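Local coordinates for protein EvdO1 (PDB 4XBZ) that probably acts as a metal-dependent oxygenase of the phytanoyl-CoA dioxygenase family, carrying out an oxidative cyclization in orthosomycin biosynthesis, at residues Thr50-Arg54 / Gly174-Ile179; Trp195-Asn201 / Asn239-Gly245. All coordinates share one frame; numbering follows the deposited sequence.

Interaction 1: residues Thr50-Arg54 / Gly174-Ile179; sequences TAFRR and GAGRVI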
ATOM      1  N   THR A  50       6.413   1.273  -6.049  1.00 24.15           N
ATOM      2  CA  THR A  50       6.594   2.719  -6.101  1.00 25.80           C
ATOM      3  C   THR A  50       5.849   3.299  -7.298  1.00 26.91           C
ATOM      4  O   THR A  50       5.039   4.232  -7.164  1.00 24.96           O
ATOM      5  CB  THR A  50       8.104   3.130  -6.202  1.00 29.11           C
ATOM      6  OG1 THR A  50       8.816   2.724  -5.029  1.00 33.34           O
ATOM      7  CG2 THR A  50       8.230   4.625  -6.340  1.00 32.82           C
ATOM      8  N   ALA A  51       6.123   2.736  -8.469  1.00 24.21           N
ATOM      9  CA  ALA A  51       5.537   3.252  -9.677  1.00 26.02           C
ATOM     10  C   ALA A  51       4.018   3.170  -9.550  1.00 26.29           C
ATOM     11  O   ALA A  51       3.317   4.146  -9.836  1.00 25.76           O
ATOM     12  CB  ALA A  51       6.041   2.494 -10.884  1.00 27.95           C
ATOM     13  N   PHE A  52       3.499   2.042  -9.069  1.00 26.33           N
ATOM     14  CA  PHE A  52       2.044   1.968  -8.892  1.00 25.64           C
ATOM     15  C   PHE A  52       1.535   3.025  -7.918  1.00 25.83           C
ATOM     16  O   PHE A  52       0.538   3.686  -8.199  1.00 26.34           O
ATOM     17  CB  PHE A  52       1.573   0.603  -8.410  1.00 24.22           C
ATOM     18  CG  PHE A  52       0.088   0.551  -8.186  1.00 25.52           C
ATOM     19  CD1 PHE A  52      -0.784   0.493  -9.268  1.00 22.32           C
ATOM     20  CD2 PHE A  52      -0.439   0.612  -6.905  1.00 22.86           C
ATOM     21  CE1 PHE A  52      -2.171   0.475  -9.075  1.00 25.93           C
ATOM     22  CE2 PHE A  52      -1.809   0.592  -6.697  1.00 23.61           C
ATOM     23  CZ  PHE A  52      -2.685   0.524  -7.782  1.00 26.67           C
ATOM     24  N   ARG A  53       2.218   3.198  -6.787  1.00 26.20           N
ATOM     25  CA  ARG A  53       1.767   4.171  -5.792  1.00 25.04           C
ATOM     26  C   ARG A  53       1.769   5.582  -6.364  1.00 24.46           C
ATOM     27  O   ARG A  53       0.874   6.379  -6.093  1.00 24.93           O
ATOM     28  CB  ARG A  53       2.638   4.118  -4.528  1.00 25.33           C
ATOM     29  CG  ARG A  53       2.581   2.786  -3.790  1.00 26.49           C
ATOM     30  CD  ARG A  53       1.862   2.882  -2.472  1.00 24.58           C
ATOM     31  NE  ARG A  53       1.932   1.634  -1.710  1.00 25.59           N
ATOM     32  CZ  ARG A  53       0.944   0.736  -1.640  1.00 33.14           C
ATOM     33  NH1 ARG A  53      -0.216   0.930  -2.297  1.00 25.99           N
ATOM     34  NH2 ARG A  53       1.110  -0.363  -0.912  1.00 26.57           N
ATOM     35  N   ARG A  54       2.769   5.889  -7.168  1.00 21.18           N
ATOM     36  CA  ARG A  54       2.920   7.250  -7.646  1.00 24.53           C
ATOM     37  C   ARG A  54       2.066   7.522  -8.882  1.00 25.49           C
ATOM     38  O   ARG A  54       1.391   8.546  -8.973  1.00 24.82           O
ATOM     39  CB  ARG A  54       4.390   7.547  -7.961  1.00 26.32           C
ATOM     40  CG  ARG A  54       4.672   9.000  -8.312  1.00 30.06           C
ATOM     41  CD  ARG A  54       6.172   9.202  -8.528  1.00 37.34           C
ATOM     42  NE  ARG A  54       6.624   8.366  -9.632  1.00 45.74           N
ATOM     43  CZ  ARG A  54       6.662   8.766 -10.900  1.00 48.95           C
ATOM     44  NH1 ARG A  54       6.315  10.009 -11.207  1.00 49.08           N
ATOM     45  NH2 ARG A  54       7.056   7.930 -11.857  1.00 46.70           N
ATOM     46  N   GLY A 174      -5.275   7.641  -2.414  1.00 25.94           N
ATOM     47  CA  GLY A 174      -4.484   8.162  -3.520  1.00 20.14           C
ATOM     48  C   GLY A 174      -3.267   7.284  -3.706  1.00 26.20           C
ATOM     49  O   GLY A 174      -2.825   7.058  -4.833  1.00 25.98           O
ATOM     50  N   ALA A 175      -2.729   6.785  -2.586  1.00 24.86           N
ATOM     51  CA  ALA A 175      -1.620   5.837  -2.590  1.00 23.30           C
ATOM     52  C   ALA A 175      -1.966   4.487  -3.238  1.00 26.82           C
ATOM     53  O   ALA A 175      -1.062   3.692  -3.489  1.00 23.91           O
ATOM     54  CB  ALA A 175      -1.136   5.604  -1.182  1.00 27.00           C
ATOM     55  N   GLY A 176      -3.252   4.223  -3.505  1.00 22.66           N
ATOM     56  CA  GLY A 176      -3.641   3.026  -4.247  1.00 23.34           C
ATOM     57  C   GLY A 176      -4.005   1.787  -3.424  1.00 26.05           C
ATOM     58  O   GLY A 176      -3.411   0.720  -3.578  1.00 27.53           O
ATOM     59  N   ARG A 177      -5.003   1.914  -2.563  1.00 22.16           N
ATOM     60  CA  ARG A 177      -5.388   0.812  -1.689  1.00 23.22           C
ATOM     61  C   ARG A 177      -6.694   0.193  -2.183  1.00 28.25           C
ATOM     62  O   ARG A 177      -7.020  -0.946  -1.848  1.00 27.01           O
ATOM     63  CB  ARG A 177      -5.509   1.311  -0.241  1.00 25.84           C
ATOM     64  CG  ARG A 177      -4.275   2.151   0.179  1.00 29.05           C
ATOM     65  CD  ARG A 177      -4.558   3.031   1.391  1.00 27.48           C
ATOM     66  NE  ARG A 177      -4.701   2.193   2.556  1.00 24.30           N
ATOM     67  CZ  ARG A 177      -5.484   2.465   3.592  1.00 26.35           C
ATOM     68  NH1 ARG A 177      -6.194   3.585   3.629  1.00 24.54           N
ATOM     69  NH2 ARG A 177      -5.533   1.603   4.601  1.00 26.94           N
ATOM     70  N   VAL A 178      -7.424   0.958  -2.993  1.00 23.31           N
ATOM     71  CA  VAL A 178      -8.600   0.463  -3.691  1.00 24.70           C
ATOM     72  C   VAL A 178      -8.256   0.310  -5.170  1.00 25.40           C
ATOM     73  O   VAL A 178      -7.977   1.284  -5.866  1.00 25.62           O
ATOM     74  CB  VAL A 178      -9.809   1.404  -3.526  1.00 22.22           C
ATOM     75  CG1 VAL A 178     -11.009   0.858  -4.275  1.00 21.33           C
ATOM     76  CG2 VAL A 178     -10.119   1.599  -2.041  1.00 24.28           C
ATOM     77  N   ILE A 179      -8.267  -0.926  -5.642  1.00 25.43           N
ATOM     78  CA  ILE A 179      -7.620  -1.261  -6.898  1.00 23.43           C
ATOM     79  C   ILE A 179      -8.497  -2.142  -7.798  1.00 26.36           C
ATOM     80  O   ILE A 179      -9.095  -3.125  -7.347  1.00 21.94           O
ATOM     81  CB  ILE A 179      -6.275  -1.982  -6.639  1.00 20.55           C
ATOM     82  CG1 ILE A 179      -5.369  -1.138  -5.734  1.00 21.63           C
ATOM     83  CG2 ILE A 179      -5.581  -2.342  -7.963  1.00 25.71           C
ATOM     84  CD1 ILE A 179      -4.014  -1.766  -5.475  1.00 22.94           C
TER
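Phe52 and Arg53, neighbours on helix 46-55, meet the 174-179 segment in two different ways, one apolar and one polar. With CG anti to the backbone N, a chi1 of 178° carries the phenyl ring of Phe52 out to meet Ile179, the first residue of strand 179-184, which comes from the opposite direction. The end of the isoleucine, CD1, sits 3.5 Å from Phe52 CE2, approaching the ring obliquely, while CG1 packs behind it near CZ. At the ring's edge, CE2 faces a backbone carbonyl, Gly176 O, which lies in the ring plane 3.5 Å away. Gly176 has left the preceding helix with a positive phi of 93°, and its backbone passes close to the ring because no side chain stands between them.

Arg53 bends at chi2 (-110°) and lays its chain over the carbonyl of Ala175, with CD 3.2 Å from Ala175 O. NH1 then donates to Ala175 O at 3.1 Å; this oxygen lies near the guanidinium plane, although NH1 sits above the carbonyl plane. Leu134 O is a second acceptor for NH1, and Pro137 of the second subunit packs against the arginine. The buried cationic group thus shares NH1 between two main-chain carbonyl oxygens, Ala175 O and Leu134 O, whose partial negative charge probably helps to stabilise it.

Interaction 2: residues Trp195-Asn201 / Asn239-Gly245; sequences WCIPESN and NILTLHG. With NI (nickel (II) ion), chain I.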
ATOM      1  N   TRP A 195      -6.534   4.351 -21.831  1.00 27.04           N
ATOM      2  CA  TRP A 195      -5.544   5.396 -21.594  1.00 30.42           C
ATOM      3  C   TRP A 195      -5.751   5.965 -20.192  1.00 31.21           C
ATOM      4  O   TRP A 195      -6.856   5.970 -19.663  1.00 26.77           O
ATOM      5  CB  TRP A 195      -5.637   6.510 -22.646  1.00 27.63           C
ATOM      6  CG  TRP A 195      -5.342   6.063 -24.057  1.00 30.52           C
ATOM      7  CD1 TRP A 195      -6.148   5.316 -24.861  1.00 31.66           C
ATOM      8  CD2 TRP A 195      -4.168   6.356 -24.830  1.00 34.95           C
ATOM      9  NE1 TRP A 195      -5.551   5.114 -26.076  1.00 33.45           N
ATOM     10  CE2 TRP A 195      -4.333   5.737 -26.087  1.00 33.58           C
ATOM     11  CE3 TRP A 195      -2.992   7.069 -24.581  1.00 32.19           C
ATOM     12  CZ2 TRP A 195      -3.370   5.812 -27.093  1.00 36.67           C
ATOM     13  CZ3 TRP A 195      -2.034   7.142 -25.579  1.00 40.31           C
ATOM     14  CH2 TRP A 195      -2.231   6.522 -26.823  1.00 37.28           C
ATOM     15  N   CYS A 196      -4.687   6.443 -19.576  1.00 29.21           N
ATOM     16  CA  CYS A 196      -4.872   7.042 -18.271  1.00 34.65           C
ATOM     17  C   CYS A 196      -3.919   8.195 -18.052  1.00 33.21           C
ATOM     18  O   CYS A 196      -2.895   8.301 -18.732  1.00 34.48           O
ATOM     19  CB  CYS A 196      -4.697   5.994 -17.182  1.00 33.74           C
ATOM     20  SG  CYS A 196      -3.105   5.237 -17.218  1.00 48.36           S
ATOM     21  N   ILE A 197      -4.266   9.063 -17.108  1.00 33.45           N
ATOM     22  CA  ILE A 197      -3.374  10.153 -16.736  1.00 32.61           C
ATOM     23  C   ILE A 197      -2.605   9.802 -15.462  1.00 30.53           C
ATOM     24  O   ILE A 197      -3.160   9.844 -14.359  1.00 29.06           O
ATOM     25  CB  ILE A 197      -4.140  11.470 -16.554  1.00 32.33           C
ATOM     26  CG1 ILE A 197      -4.844  11.832 -17.865  1.00 32.36           C
ATOM     27  CG2 ILE A 197      -3.178  12.587 -16.102  1.00 30.88           C
ATOM     28  CD1 ILE A 197      -5.838  12.943 -17.752  1.00 33.92           C
ATOM     29  N   PRO A 198      -1.325   9.440 -15.620  1.00 32.31           N
ATOM     30  CA  PRO A 198      -0.469   9.096 -14.472  1.00 31.90           C
ATOM     31  C   PRO A 198      -0.540  10.156 -13.371  1.00 29.88           C
ATOM     32  O   PRO A 198      -0.616  11.342 -13.683  1.00 31.85           O
ATOM     33  CB  PRO A 198       0.943   9.039 -15.075  1.00 28.55           C
ATOM     34  CG  PRO A 198       0.739   8.847 -16.540  1.00 27.75           C
ATOM     35  CD  PRO A 198      -0.574   9.489 -16.891  1.00 29.78           C
ATOM     36  N   GLU A 199      -0.561   9.720 -12.115  1.00 28.25           N
ATOM     37  CA  GLU A 199      -0.533  10.609 -10.954  1.00 28.37           C
ATOM     38  C   GLU A 199      -1.795  11.449 -10.787  1.00 26.09           C
ATOM     39  O   GLU A 199      -1.881  12.250  -9.857  1.00 29.47           O
ATOM     40  CB  GLU A 199       0.686  11.543 -11.005  1.00 28.43           C
ATOM     41  CG  GLU A 199       2.005  10.838 -11.195  1.00 29.65           C
ATOM     42  CD  GLU A 199       3.196  11.787 -11.121  1.00 34.28           C
ATOM     43  OE1 GLU A 199       2.992  13.016 -11.095  1.00 37.00           O
ATOM     44  OE2 GLU A 199       4.339  11.302 -11.061  1.00 37.39           O
ATOM     45  N   SER A 200      -2.796  11.254 -11.636  1.00 27.55           N
ATOM     46  CA  SER A 200      -4.058  11.963 -11.415  1.00 25.59           C
ATOM     47  C   SER A 200      -4.788  11.377 -10.209  1.00 24.21           C
ATOM     48  O   SER A 200      -5.757  11.961  -9.724  1.00 26.11           O
ATOM     49  CB  SER A 200      -4.955  11.921 -12.664  1.00 28.75           C
ATOM     50  OG  SER A 200      -5.236  10.591 -13.075  1.00 27.14           O
ATOM     51  N   ASN A 201      -4.321  10.229  -9.718  1.00 26.26           N
ATOM     52  CA  ASN A 201      -4.842   9.671  -8.457  1.00 28.35           C
ATOM     53  C   ASN A 201      -4.601  10.572  -7.243  1.00 26.88           C
ATOM     54  O   ASN A 201      -5.174  10.324  -6.183  1.00 28.83           O
ATOM     55  CB  ASN A 201      -4.237   8.290  -8.171  1.00 28.74           C
ATOM     56  CG  ASN A 201      -2.751   8.232  -8.478  1.00 28.24           C
ATOM     57  OD1 ASN A 201      -2.350   8.573  -9.579  1.00 28.29           O
ATOM     58  ND2 ASN A 201      -1.925   7.804  -7.504  1.00 25.35           N
ATOM     59  N   ASN A 239      -5.445   2.253  -9.957  1.00 27.31           N
ATOM     60  CA  ASN A 239      -6.038   3.000  -8.872  1.00 25.09           C
ATOM     61  C   ASN A 239      -7.345   3.601  -9.356  1.00 26.55           C
ATOM     62  O   ASN A 239      -7.372   4.220 -10.422  1.00 25.92           O
ATOM     63  CB  ASN A 239      -5.063   4.084  -8.431  1.00 25.37           C
ATOM     64  CG  ASN A 239      -5.492   4.801  -7.178  1.00 26.15           C
ATOM     65  OD1 ASN A 239      -6.682   4.970  -6.901  1.00 24.31           O
ATOM     66  ND2 ASN A 239      -4.508   5.263  -6.419  1.00 28.64           N
ATOM     67  N   ILE A 240      -8.418   3.421  -8.589  1.00 25.08           N
ATOM     68  CA  ILE A 240      -9.737   3.904  -9.004  1.00 31.40           C
ATOM     69  C   ILE A 240      -9.784   5.435  -9.112  1.00 29.97           C
ATOM     70  O   ILE A 240     -10.694   5.985  -9.738  1.00 31.26           O
ATOM     71  CB  ILE A 240     -10.850   3.432  -8.030  1.00 30.43           C
ATOM     72  CG1 ILE A 240     -10.490   3.825  -6.595  1.00 28.02           C
ATOM     73  CG2 ILE A 240     -11.041   1.916  -8.127  1.00 27.19           C
ATOM     74  CD1 ILE A 240     -11.643   4.268  -5.772  1.00 25.52           C
ATOM     75  N   LEU A 241      -8.805   6.109  -8.510  1.00 22.76           N
ATOM     76  CA  LEU A 241      -8.712   7.568  -8.556  1.00 24.74           C
ATOM     77  C   LEU A 241      -7.921   8.062  -9.782  1.00 29.42           C
ATOM     78  O   LEU A 241      -7.854   9.270 -10.059  1.00 26.90           O
ATOM     79  CB  LEU A 241      -8.055   8.104  -7.269  1.00 25.66           C
ATOM     80  CG  LEU A 241      -8.755   7.815  -5.933  1.00 26.20           C
ATOM     81  CD1 LEU A 241      -8.029   8.432  -4.722  1.00 21.92           C
ATOM     82  CD2 LEU A 241     -10.172   8.310  -6.005  1.00 28.85           C
ATOM     83  N   THR A 242      -7.286   7.136 -10.499  1.00 27.99           N
ATOM     84  CA  THR A 242      -6.600   7.517 -11.727  1.00 30.81           C
ATOM     85  C   THR A 242      -7.623   7.775 -12.821  1.00 29.07           C
ATOM     86  O   THR A 242      -8.428   6.903 -13.141  1.00 27.87           O
ATOM     87  CB  THR A 242      -5.611   6.453 -12.205  1.00 27.57           C
ATOM     88  OG1 THR A 242      -4.715   6.120 -11.138  1.00 27.17           O
ATOM     89  CG2 THR A 242      -4.819   6.972 -13.409  1.00 26.18           C
ATOM     90  N   LEU A 243      -7.591   8.984 -13.369  1.00 29.14           N
ATOM     91  CA  LEU A 243      -8.434   9.360 -14.499  1.00 30.31           C
ATOM     92  C   LEU A 243      -8.123   8.483 -15.710  1.00 27.54           C
ATOM     93  O   LEU A 243      -6.963   8.347 -16.102  1.00 25.33           O
ATOM     94  CB  LEU A 243      -8.239  10.840 -14.844  1.00 27.69           C
ATOM     95  CG  LEU A 243      -9.337  11.443 -15.720  1.00 33.93           C
ATOM     96  CD1 LEU A 243     -10.665  11.408 -14.986  1.00 31.33           C
ATOM     97  CD2 LEU A 243      -8.995  12.869 -16.138  1.00 35.74           C
ATOM     98  N   HIS A 244      -9.157   7.858 -16.278  1.00 24.31           N
ATOM     99  CA  HIS A 244      -8.966   7.051 -17.486  1.00 28.02           C
ATOM    100  C   HIS A 244     -10.148   7.096 -18.451  1.00 27.80           C
ATOM    101  O   HIS A 244     -11.239   7.548 -18.105  1.00 26.83           O
ATOM    102  CB  HIS A 244      -8.659   5.589 -17.133  1.00 27.48           C
ATOM    103  CG  HIS A 244      -9.671   4.951 -16.238  1.00 28.38           C
ATOM    104  ND1 HIS A 244      -9.839   5.323 -14.921  1.00 32.36           N
ATOM    105  CD2 HIS A 244     -10.557   3.953 -16.464  1.00 28.20           C
ATOM    106  CE1 HIS A 244     -10.790   4.588 -14.376  1.00 32.39           C
ATOM    107  NE2 HIS A 244     -11.237   3.746 -15.289  1.00 37.04           N
ATOM    108  N   GLY A 245      -9.908   6.607 -19.664  1.00 27.24           N
ATOM    109  CA  GLY A 245     -10.891   6.658 -20.732  1.00 29.44           C
ATOM    110  C   GLY A 245     -10.396   5.952 -21.981  1.00 30.56           C
ATOM    111  O   GLY A 245      -9.277   5.430 -22.026  1.00 29.00           O
TER
HETATM  112 NI    NI I 401     -13.347   2.752 -15.287  1.00 49.52          NI
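The indole of Trp195 and the imidazole of His244 belong to neighbouring antiparallel strands of the double-stranded beta helix. Gly245 O lies near the indole plane, at its edge, while Trp220 meets the indole edge-to-face. In the imidazole plane, ND1 donates to Thr242 O at 2.8 Å, and the rings of His160 and His238 are inclined against it. With both ring nitrogens engaged, the rotation of the imidazole is fixed: NE2 binds nickel at 2.3 Å, with His160 and Asp162 completing the two-histidine, one-carboxylate triad characteristic of this superfamily. CG of His244 stands between its backbone N and carbonyl carbon (chi1 54°), which carries the ring off the partner strand so that NE2 reaches the nickel.

The strands are joined by a reciprocal pair of backbone bonds between Trp195 and Gly245, Trp195 N to Gly245 O spanning 3.0 Å. A further bond runs from Ile197 N to Leu243 O, and between the two sets Cys196 and His244 form a non-hydrogen-bonded pair. Beyond, Ile197 and Leu243 lie alongside each other and touch through CD1 and CD2. The side chains of Asn201 and Asn239 cross at about a right angle, their amide planes 50° apart; Asn239 ND2 donates to Thr173 O, and the outside partner of Asn201 is Gly174. Thr242 OG1, beside Asn201, is hydrogen-bonded to Gly56 O.

A type II turn, Ile197 to Ser200, brings the serine back against 239-245. There Ser200 OG accepts from Leu243 N at 2.9 Å and donates in the carbonyl plane to Ile197 O at 2.6 Å.

Overall arrangement
Interactions 1 and 2 follow one another along the chain, yet their centres lie only about 11 Å apart and the two share a border. Gly174 O, at the start of the loop leading into strand 179-184, probably accepts a hydrogen bond from Asn201 ND2 of interaction 2 at 2.9 Å, and Asn239 ND2 packs against Gly176 CA at 3.2 Å. Arg54 and Glu199 are also paired, though the modelled approach is too short to be trusted in detail. The two contacts differ in their relation to the active site: 239-245 supplies a nickel ligand directly, whereas in 174-179 the side chain of Ile179 remains about 12 Å from the metal. Interaction 1 is packing away from the metal.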